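Long-range contact in chloramphenicol acetyltransferase (Aliivibrio fischeri, PDB 6PXA), which probably transfers the acetyl group of acetyl-CoA to the 3-hydroxyl of chloramphenicol, as a member of the hexapeptide-repeat acyltransferases: residues 18-26 with 42-53. Sequence-based numbering, arbitrary orientation.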
ATOM      1  N   GLU B  18       8.096  26.760  -1.630  1.00 55.97           N
ATOM      2  CA  GLU B  18       7.431  27.862  -0.944  1.00 61.63           C
ATOM      3  C   GLU B  18       6.700  27.424   0.316  1.00 61.73           C
ATOM      4  O   GLU B  18       6.309  28.283   1.114  1.00 64.61           O
ATOM      5  CB  GLU B  18       6.434  28.563  -1.881  1.00 63.60           C
ATOM      6  CG  GLU B  18       5.219  27.731  -2.274  1.00 66.65           C
ATOM      7  CD  GLU B  18       4.198  28.515  -3.102  1.00 71.67           C
ATOM      8  OE1 GLU B  18       3.025  28.075  -3.197  1.00 70.03           O
ATOM      9  OE2 GLU B  18       4.571  29.574  -3.656  1.00 76.88           O
ATOM     10  N   GLN B  19       6.510  26.123   0.516  1.00 55.38           N
ATOM     11  CA  GLN B  19       5.704  25.625   1.624  1.00 46.40           C
ATOM     12  C   GLN B  19       6.523  25.013   2.747  1.00 50.48           C
ATOM     13  O   GLN B  19       6.232  25.261   3.922  1.00 57.46           O
ATOM     14  CB  GLN B  19       4.692  24.581   1.118  1.00 43.47           C
ATOM     15  CG  GLN B  19       3.845  24.028   2.230  1.00 52.34           C
ATOM     16  CD  GLN B  19       2.788  23.074   1.734  1.00 56.93           C
ATOM     17  OE1 GLN B  19       3.094  22.056   1.114  1.00 54.52           O
ATOM     18  NE2 GLN B  19       1.530  23.408   1.990  1.00 56.37           N
ATOM     19  N   VAL B  20       7.567  24.254   2.411  1.00 47.30           N
ATOM     20  CA  VAL B  20       8.227  23.389   3.386  1.00 48.92           C
ATOM     21  C   VAL B  20       8.942  24.211   4.444  1.00 62.61           C
ATOM     22  O   VAL B  20       9.548  25.248   4.153  1.00 60.04           O
ATOM     23  CB  VAL B  20       9.185  22.439   2.648  1.00 54.46           C
ATOM     24  CG1 VAL B  20      10.145  21.784   3.600  1.00 57.37           C
ATOM     25  CG2 VAL B  20       8.354  21.395   1.854  1.00 52.99           C
ATOM     26  N   LYS B  21       8.873  23.752   5.693  1.00 46.65           N
ATOM     27  CA  LYS B  21       9.445  24.489   6.806  1.00 48.38           C
ATOM     28  C   LYS B  21      10.428  23.692   7.647  1.00 48.80           C
ATOM     29  O   LYS B  21      11.231  24.303   8.364  1.00 44.69           O
ATOM     30  CB  LYS B  21       8.327  25.019   7.719  1.00 58.49           C
ATOM     31  CG  LYS B  21       7.365  25.973   7.010  1.00 65.33           C
ATOM     32  CD  LYS B  21       6.873  27.034   7.983  1.00 71.78           C
ATOM     33  CE  LYS B  21       6.113  28.151   7.292  1.00 77.70           C
ATOM     34  NZ  LYS B  21       5.968  29.341   8.195  1.00 84.78           N
ATOM     35  N   ASN B  22      10.415  22.375   7.567  1.00 43.98           N
ATOM     36  CA  ASN B  22      11.319  21.571   8.366  1.00 48.86           C
ATOM     37  C   ASN B  22      12.757  21.884   7.977  1.00 47.97           C
ATOM     38  O   ASN B  22      13.127  21.699   6.809  1.00 45.43           O
ATOM     39  CB  ASN B  22      11.025  20.087   8.163  1.00 57.54           C
ATOM     40  CG  ASN B  22      11.722  19.203   9.177  1.00 66.26           C
ATOM     41  OD1 ASN B  22      12.810  19.527   9.657  1.00 77.50           O
ATOM     42  ND2 ASN B  22      11.099  18.073   9.503  1.00 61.10           N
ATOM     43  N   PRO B  23      13.601  22.324   8.913  1.00 53.04           N
ATOM     44  CA  PRO B  23      15.004  22.592   8.560  1.00 54.71           C
ATOM     45  C   PRO B  23      15.723  21.364   8.037  1.00 49.54           C
ATOM     46  O   PRO B  23      16.803  21.491   7.441  1.00 48.90           O
ATOM     47  CB  PRO B  23      15.617  23.094   9.882  1.00 59.68           C
ATOM     48  CG  PRO B  23      14.711  22.606  10.959  1.00 53.21           C
ATOM     49  CD  PRO B  23      13.328  22.562  10.343  1.00 57.26           C
ATOM     50  N   ASN B  24      15.152  20.180   8.219  1.00 45.89           N
ATOM     51  CA  ASN B  24      15.811  18.965   7.792  1.00 44.46           C
ATOM     52  C   ASN B  24      15.348  18.516   6.418  1.00 42.55           C
ATOM     53  O   ASN B  24      15.785  17.458   5.944  1.00 47.26           O
ATOM     54  CB  ASN B  24      15.612  17.872   8.841  1.00 37.63           C
ATOM     55  CG  ASN B  24      16.439  18.108  10.076  1.00 43.26           C
ATOM     56  OD1 ASN B  24      17.620  18.456   9.986  1.00 46.26           O
ATOM     57  ND2 ASN B  24      15.819  17.973  11.250  1.00 42.15           N
ATOM     58  N   ILE B  25      14.538  19.329   5.740  1.00 37.99           N
ATOM     59  CA  ILE B  25      14.136  19.073   4.360  1.00 40.41           C
ATOM     60  C   ILE B  25      14.673  20.187   3.476  1.00 50.09           C
ATOM     61  O   ILE B  25      14.650  21.364   3.854  1.00 56.59           O
ATOM     62  CB  ILE B  25      12.611  18.957   4.184  1.00 45.21           C
ATOM     63  CG1 ILE B  25      12.028  17.938   5.136  1.00 45.99           C
ATOM     64  CG2 ILE B  25      12.302  18.482   2.775  1.00 44.68           C
ATOM     65  CD1 ILE B  25      10.481  17.809   5.046  1.00 45.11           C
ATOM     66  N   GLU B  26      15.187  19.805   2.312  1.00 43.08           N
ATOM     67  CA  GLU B  26      15.610  20.739   1.280  1.00 41.58           C
ATOM     68  C   GLU B  26      14.895  20.342  -0.011  1.00 50.41           C
ATOM     69  O   GLU B  26      15.007  19.194  -0.446  1.00 57.15           O
ATOM     70  CB  GLU B  26      17.132  20.698   1.118  1.00 44.62           C
ATOM     71  CG  GLU B  26      17.625  21.147  -0.227  1.00 61.49           C
ATOM     72  CD  GLU B  26      19.116  20.907  -0.392  1.00 75.70           C
ATOM     73  OE1 GLU B  26      19.811  20.773   0.640  1.00 76.82           O
ATOM     74  OE2 GLU B  26      19.584  20.848  -1.549  1.00 79.34           O
ATOM     75  N   PHE B  42       2.298  17.840   2.372  1.00 37.84           N
ATOM     76  CA  PHE B  42       3.512  17.074   2.130  1.00 34.68           C
ATOM     77  C   PHE B  42       4.264  16.782   3.432  1.00 40.66           C
ATOM     78  O   PHE B  42       4.666  15.640   3.687  1.00 40.97           O
ATOM     79  CB  PHE B  42       4.387  17.856   1.147  1.00 34.46           C
ATOM     80  CG  PHE B  42       5.676  17.171   0.790  1.00 35.75           C
ATOM     81  CD1 PHE B  42       5.677  16.089  -0.059  1.00 41.14           C
ATOM     82  CD2 PHE B  42       6.886  17.647   1.267  1.00 38.26           C
ATOM     83  CE1 PHE B  42       6.858  15.459  -0.404  1.00 45.31           C
ATOM     84  CE2 PHE B  42       8.077  17.027   0.923  1.00 43.92           C
ATOM     85  CZ  PHE B  42       8.061  15.926   0.089  1.00 45.54           C
ATOM     86  N   GLU B  43       4.450  17.803   4.286  1.00 42.35           N
ATOM     87  CA  GLU B  43       5.234  17.612   5.507  1.00 40.17           C
ATOM     88  C   GLU B  43       4.501  16.837   6.588  1.00 41.87           C
ATOM     89  O   GLU B  43       5.148  16.326   7.504  1.00 45.72           O
ATOM     90  CB  GLU B  43       5.690  18.959   6.096  1.00 37.36           C
ATOM     91  CG  GLU B  43       6.823  19.579   5.307  1.00 41.02           C
ATOM     92  CD  GLU B  43       7.469  20.747   6.046  1.00 49.32           C
ATOM     93  OE1 GLU B  43       6.775  21.738   6.342  1.00 52.64           O
ATOM     94  OE2 GLU B  43       8.673  20.652   6.337  1.00 51.04           O
ATOM     95  N   GLU B  44       3.180  16.724   6.526  1.00 43.73           N
ATOM     96  CA  GLU B  44       2.520  15.973   7.582  1.00 45.01           C
ATOM     97  C   GLU B  44       2.144  14.559   7.178  1.00 45.62           C
ATOM     98  O   GLU B  44       1.852  13.754   8.058  1.00 51.69           O
ATOM     99  CB  GLU B  44       1.292  16.722   8.098  1.00 52.13           C
ATOM    100  CG  GLU B  44       0.240  16.987   7.100  1.00 63.63           C
ATOM    101  CD  GLU B  44      -0.716  18.069   7.558  1.00 66.91           C
ATOM    102  OE1 GLU B  44      -1.769  18.246   6.914  1.00 67.12           O
ATOM    103  OE2 GLU B  44      -0.412  18.745   8.562  1.00 69.64           O
ATOM    104  N   GLN B  45       2.228  14.211   5.896  1.00 42.03           N
ATOM    105  CA  GLN B  45       1.705  12.947   5.367  1.00 38.89           C
ATOM    106  C   GLN B  45       2.733  12.174   4.549  1.00 36.01           C
ATOM    107  O   GLN B  45       2.836  10.955   4.674  1.00 41.13           O
ATOM    108  CB  GLN B  45       0.461  13.272   4.498  1.00 51.23           C
ATOM    109  CG  GLN B  45      -0.202  12.084   3.820  1.00 58.01           C
ATOM    110  CD  GLN B  45      -0.903  11.185   4.806  1.00 56.30           C
ATOM    111  OE1 GLN B  45      -1.332  11.632   5.864  1.00 60.44           O
ATOM    112  NE2 GLN B  45      -1.018   9.907   4.467  1.00 55.48           N
ATOM    113  N   ALA B  46       3.503  12.860   3.717  1.00 39.21           N
ATOM    114  CA  ALA B  46       4.462  12.227   2.823  1.00 36.32           C
ATOM    115  C   ALA B  46       5.827  12.013   3.462  1.00 35.82           C
ATOM    116  O   ALA B  46       6.501  11.019   3.164  1.00 38.01           O
ATOM    117  CB  ALA B  46       4.626  13.084   1.559  1.00 40.27           C
ATOM    118  N   VAL B  47       6.289  12.948   4.281  1.00 38.61           N
ATOM    119  CA  VAL B  47       7.612  12.857   4.891  1.00 38.91           C
ATOM    120  C   VAL B  47       7.428  12.377   6.315  1.00 35.64           C
ATOM    121  O   VAL B  47       6.799  13.060   7.131  1.00 39.88           O
ATOM    122  CB  VAL B  47       8.350  14.201   4.843  1.00 39.07           C
ATOM    123  CG1 VAL B  47       9.761  14.042   5.415  1.00 40.75           C
ATOM    124  CG2 VAL B  47       8.405  14.698   3.415  1.00 35.79           C
ATOM    125  N   ARG B  48       7.938  11.191   6.618  1.00 33.98           N
ATOM    126  CA  ARG B  48       7.575  10.541   7.869  1.00 36.90           C
ATOM    127  C   ARG B  48       8.797  10.278   8.728  1.00 32.69           C
ATOM    128  O   ARG B  48       9.844   9.843   8.231  1.00 31.68           O
ATOM    129  CB  ARG B  48       6.814   9.219   7.625  1.00 35.50           C
ATOM    130  CG  ARG B  48       5.618   9.395   6.728  1.00 35.25           C
ATOM    131  CD  ARG B  48       4.751   8.144   6.685  1.00 38.60           C
ATOM    132  NE  ARG B  48       3.540   8.349   5.895  1.00 41.65           N
ATOM    133  CZ  ARG B  48       2.644   7.395   5.666  1.00 41.03           C
ATOM    134  NH1 ARG B  48       2.834   6.190   6.189  1.00 36.94           N
ATOM    135  NH2 ARG B  48       1.563   7.658   4.941  1.00 40.93           N
ATOM    136  N   TYR B  49       8.624  10.542  10.026  1.00 35.48           N
ATOM    137  CA  TYR B  49       9.598  10.268  11.079  1.00 35.15           C
ATOM    138  C   TYR B  49      10.810  11.176  10.979  1.00 32.58           C
ATOM    139  O   TYR B  49      11.894  10.797  11.414  1.00 32.31           O
ATOM    140  CB  TYR B  49      10.041   8.798  11.088  1.00 30.42           C
ATOM    141  CG  TYR B  49       8.870   7.832  11.070  1.00 31.54           C
ATOM    142  CD1 TYR B  49       8.112   7.612  12.215  1.00 35.50           C
ATOM    143  CD2 TYR B  49       8.521   7.145   9.899  1.00 33.67           C
ATOM    144  CE1 TYR B  49       7.045   6.718  12.222  1.00 38.01           C
ATOM    145  CE2 TYR B  49       7.433   6.225   9.904  1.00 32.14           C
ATOM    146  CZ  TYR B  49       6.698   6.038  11.051  1.00 36.81           C
ATOM    147  OH  TYR B  49       5.620   5.146  11.051  1.00 38.27           O
ATOM    148  N   LEU B  50      10.630  12.376  10.428  1.00 31.60           N
ATOM    149  CA  LEU B  50      11.705  13.379  10.331  1.00 29.77           C
ATOM    150  C   LEU B  50      11.617  14.363  11.500  1.00 32.51           C
ATOM    151  O   LEU B  50      10.732  15.229  11.534  1.00 34.81           O
ATOM    152  CB  LEU B  50      11.619  14.111   8.995  1.00 36.45           C
ATOM    153  CG  LEU B  50      12.860  14.957   8.710  1.00 37.80           C
ATOM    154  CD1 LEU B  50      14.084  14.090   8.811  1.00 40.69           C
ATOM    155  CD2 LEU B  50      12.759  15.500   7.332  1.00 44.40           C
ATOM    156  N   LEU B  51      12.550  14.239  12.454  1.00 32.42           N
ATOM    157  CA  LEU B  51      12.590  15.169  13.580  1.00 40.88           C
ATOM    158  C   LEU B  51      12.564  16.613  13.095  1.00 41.32           C
ATOM    159  O   LEU B  51      13.236  16.983  12.131  1.00 40.83           O
ATOM    160  CB  LEU B  51      13.845  14.929  14.443  1.00 40.09           C
ATOM    161  CG  LEU B  51      13.829  13.662  15.322  1.00 41.96           C
ATOM    162  CD1 LEU B  51      15.133  13.500  16.089  1.00 43.78           C
ATOM    163  CD2 LEU B  51      12.655  13.708  16.301  1.00 43.44           C
ATOM    164  N   GLY B  52      11.770  17.434  13.765  1.00 39.66           N
ATOM    165  CA  GLY B  52      11.653  18.829  13.414  1.00 42.87           C
ATOM    166  C   GLY B  52      10.388  19.155  12.666  1.00 48.08           C
ATOM    167  O   GLY B  52      10.137  20.330  12.381  1.00 47.98           O
ATOM    168  N   ASP B  53       9.576  18.149  12.363  1.00 43.63           N
ATOM    169  CA  ASP B  53       8.280  18.386  11.758  1.00 40.61           C
ATOM    170  C   ASP B  53       7.353  18.924  12.838  1.00 50.52           C
ATOM    171  O   ASP B  53       7.768  19.205  13.968  1.00 48.75           O
ATOM    172  CB  ASP B  53       7.762  17.107  11.101  1.00 49.64           C
ATOM    173  CG  ASP B  53       7.629  15.935  12.085  1.00 53.99           C
ATOM    174  OD1 ASP B  53       7.847  16.119  13.314  1.00 44.02           O
ATOM    175  OD2 ASP B  53       7.273  14.821  11.615  1.00 55.08           O
TER
HETATM  176  O   HOH W   1       1.604  19.967   0.509  1.00 42.65           O
HETATM  177  O   HOH W   2       4.095  20.524   3.528  1.00 45.40           O
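E43 meets the backbone of K21 and N22 at the N-terminal end of a left-handed beta-helix, the fold of the hexapeptide-repeat transferases, and illustrates how one carboxylate can hold a loop against a short helix. N22 N gives OE2 of E43 a bond of 2.7 Å on the syn lone pair, while K21 N reaches OE1 of E43 at 3.0 Å from above the carboxylate plane and makes a second, weak bond to OE2. The extended side chain of E43 (chi2 -168°) carries these oxygens out from helix 42-46 to the loop, where CG1 of V20 also lies against OE2.

Beside this grip, CD1 of I25 meets CG1 of V47 tip to tip, and CG1 of I25 presses closely on CD2 of L50. The first of these contacts joins strands 25-27 and 47-48, the outermost strands of two parallel sheets; the second reaches the loop after 47-48. L71 of the next coil packs against both I25 and V47.

Further out, two waters link OE1 of Q19 to the amides of F42 and E43 at the start of the helix, the one to E43 weakly held by Q19. At the other end, N22 OD1 closes an Asx turn by accepting from N24 N, which probably helps to orient N24 toward the type II turn from L50 to D53. There ND2 of N24 donates to L51 O at 2.9 Å, with the acceptor almost in the plane of the N24 amide.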